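Side-chain contact in FMN-dependent NADH:quinone oxidoreductase 1 (Bacillus anthracis, PDB 3U7I), which probably reduces quinones and cleaves the azo bond of aromatic azo compounds with electrons from NADH, using one bound FMN per subunit: residues Lys28-Ser33 and Arg143-Gln148. Residues are numbered along the deposited sequence; the frame is centred on the assembly and turned at random. Where two conformers were deposited one is given.
Sequences KHFLES and RMLVIQ
Phe30 and Leu145 reach for each other from opposite directions, the ring extending from its helix and the leucine from the sheet. One methyl of Leu145, CD2, settles over a face of the Phe30 ring, 3.9 Å from the ring centroid and 25° off the normal. This is a CH-pi contact, displaced toward the rim: CD2 comes closest to CE1, at 3.6 Å, and is 3.8 Å from CD1 of the same ring. CB of Phe30 points toward the strand, and with CG anti to the backbone N (chi1 167°) the ring turns toward Leu145; the length of phenylalanine bridges backbones whose nearest CA atoms, those of Phe30 and Ile147, are 9.4 Å apart. Ile147 touches the root of the aromatic side chain, its CD1 lying 4.2 Å from CB of Phe30. Its CG1 is anti to the carbonyl carbon (chi1 -67°), and CD1 continues that extended branch. In this flavodoxin-like fold, helix 22-37 packs on the central parallel sheet, and side chains alternate along strand 143-149: Leu145 and Ile147 point toward the helix, whereas Val146 between them points to the other side. Phenylalanine, long, flat and apolar, suits the span; leucine's branched end puts one methyl on the ring face, and isoleucine's longer branch reaches the CB beside it. Val99 of the adjoining strand and Val206 and Leu213 of helix 195-214 also touch Phe30, extending the apolar surroundings of its ring. The side chains of Ile147 and Ser23, a predicted FMN-binding residue, approach to about 4 Å at their nearest atoms.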
loop_
_atom_site.group_PDB
_atom_site.type_symbol
_atom_site.label_atom_id
_atom_site.label_comp_id
_atom_site.label_asym_id
_atom_site.label_seq_id
_atom_site.Cartn_x
_atom_site.Cartn_y
_atom_site.Cartn_z
ATOM N N LYS C 28 5.884 -19.564 11.813
ATOM C CA LYS C 28 6.852 -20.586 12.202
ATOM C C LYS C 28 6.150 -21.898 12.569
ATOM O O LYS C 28 6.647 -22.994 12.282
ATOM C CB LYS C 28 7.732 -20.082 13.346
ATOM C CG LYS C 28 8.689 -18.965 12.938
ATOM C CD LYS C 28 8.992 -18.044 14.127
ATOM C CE LYS C 28 10.485 -17.915 14.385
ATOM N NZ LYS C 28 11.094 -19.244 14.694
ATOM N N HIS C 29 4.976 -21.782 13.179
ATOM C CA HIS C 29 4.151 -22.949 13.461
ATOM C C HIS C 29 3.701 -23.591 12.146
ATOM O O HIS C 29 3.783 -24.812 11.990
ATOM C CB HIS C 29 2.943 -22.562 14.314
ATOM C CG HIS C 29 2.207 -23.734 14.889
ATOM N ND1 HIS C 29 2.659 -24.430 15.989
ATOM C CD2 HIS C 29 1.049 -24.331 14.513
ATOM C CE1 HIS C 29 1.812 -25.407 16.265
ATOM N NE2 HIS C 29 0.830 -25.372 15.380
ATOM N N PHE C 30 3.234 -22.763 11.206
ATOM C CA PHE C 30 2.892 -23.240 9.868
ATOM C C PHE C 30 4.065 -23.982 9.216
ATOM O O PHE C 30 3.899 -25.095 8.709
ATOM C CB PHE C 30 2.426 -22.099 8.947
ATOM C CG PHE C 30 2.374 -22.490 7.486
ATOM C CD1 PHE C 30 1.294 -23.203 6.978
ATOM C CD2 PHE C 30 3.423 -22.179 6.630
ATOM C CE1 PHE C 30 1.256 -23.580 5.637
ATOM C CE2 PHE C 30 3.395 -22.560 5.294
ATOM C CZ PHE C 30 2.308 -23.258 4.797
ATOM N N LEU C 31 5.246 -23.364 9.234
ATOM C CA LEU C 31 6.389 -23.906 8.505
ATOM C C LEU C 31 6.838 -25.258 9.051
ATOM O O LEU C 31 7.183 -26.166 8.287
ATOM C CB LEU C 31 7.551 -22.909 8.492
ATOM C CG LEU C 31 8.702 -23.246 7.534
ATOM C CD1 LEU C 31 8.230 -23.244 6.085
ATOM C CD2 LEU C 31 9.864 -22.279 7.724
ATOM N N GLU C 32 6.830 -25.389 10.373
ATOM C CA GLU C 32 7.161 -26.654 11.022
ATOM C C GLU C 32 6.179 -27.743 10.598
ATOM O O GLU C 32 6.573 -28.849 10.223
ATOM C CB GLU C 32 7.140 -26.483 12.539
ATOM C CG GLU C 32 7.532 -27.731 13.316
ATOM C CD GLU C 32 7.490 -27.526 14.825
ATOM O OE1 GLU C 32 7.257 -26.381 15.278
ATOM O OE2 GLU C 32 7.691 -28.518 15.559
ATOM N N SER C 33 4.895 -27.409 10.651
ATOM C CA SER C 33 3.820 -28.309 10.239
ATOM C C SER C 33 3.902 -28.689 8.746
ATOM O O SER C 33 3.804 -29.872 8.379
ATOM C CB SER C 33 2.469 -27.659 10.561
ATOM O OG SER C 33 1.387 -28.512 10.242
ATOM N N ARG C 143 -0.982 -21.698 -5.609
ATOM C CA ARG C 143 -1.713 -21.518 -4.357
ATOM C C ARG C 143 -1.108 -20.406 -3.505
ATOM O O ARG C 143 0.103 -20.196 -3.489
ATOM C CB ARG C 143 -1.756 -22.815 -3.544
ATOM C CG ARG C 143 -2.293 -24.019 -4.279
ATOM C CD ARG C 143 -1.167 -24.847 -4.926
ATOM N NE ARG C 143 -0.151 -25.258 -3.955
ATOM C CZ ARG C 143 -0.210 -26.371 -3.226
ATOM N NH1 ARG C 143 -1.243 -27.201 -3.348
ATOM N NH2 ARG C 143 0.764 -26.655 -2.369
HETATM N N MSE C 144 -1.966 -19.710 -2.775
HETATM C CA MSE C 144 -1.520 -18.615 -1.923
HETATM C C MSE C 144 -2.147 -18.714 -0.537
HETATM O O MSE C 144 -3.350 -18.944 -0.396
HETATM C CB MSE C 144 -1.841 -17.255 -2.562
HETATM C CG MSE C 144 -1.811 -16.069 -1.587
HETATM SE SE MSE C 144 -0.030 -15.429 -1.022
HETATM C CE MSE C 144 0.644 -14.803 -2.750
ATOM N N LEU C 145 -1.309 -18.546 0.481
ATOM C CA LEU C 145 -1.752 -18.474 1.868
ATOM C C LEU C 145 -1.249 -17.168 2.453
ATOM O O LEU C 145 -0.064 -16.850 2.355
ATOM C CB LEU C 145 -1.216 -19.650 2.682
ATOM C CG LEU C 145 -1.534 -19.625 4.180
ATOM C CD1 LEU C 145 -3.017 -19.916 4.438
ATOM C CD2 LEU C 145 -0.643 -20.616 4.929
ATOM N N VAL C 146 -2.150 -16.399 3.053
ATOM C CA VAL C 146 -1.760 -15.157 3.708
ATOM C C VAL C 146 -1.893 -15.322 5.221
ATOM O O VAL C 146 -2.927 -15.784 5.706
ATOM C CB VAL C 146 -2.634 -13.977 3.233
ATOM C CG1 VAL C 146 -2.288 -12.708 4.011
ATOM C CG2 VAL C 146 -2.465 -13.758 1.742
ATOM N N ILE C 147 -0.838 -14.987 5.957
ATOM C CA ILE C 147 -0.873 -15.027 7.416
ATOM C C ILE C 147 -0.849 -13.594 7.939
ATOM O O ILE C 147 0.181 -12.919 7.891
ATOM C CB ILE C 147 0.325 -15.831 7.999
ATOM C CG1 ILE C 147 0.193 -17.316 7.631
ATOM C CG2 ILE C 147 0.397 -15.661 9.512
ATOM C CD1 ILE C 147 1.410 -18.147 7.984
ATOM N N GLN C 148 -1.978 -13.138 8.468
ATOM C CA GLN C 148 -2.118 -11.740 8.898
ATOM C C GLN C 148 -2.455 -11.586 10.375
ATOM O O GLN C 148 -3.461 -12.125 10.844
ATOM C CB GLN C 148 -3.197 -11.035 8.055
ATOM C CG GLN C 148 -3.526 -9.594 8.471
ATOM C CD GLN C 148 -4.604 -8.968 7.588
ATOM O OE1 GLN C 148 -4.300 -8.358 6.556
ATOM N NE2 GLN C 148 -5.870 -9.124 7.982
#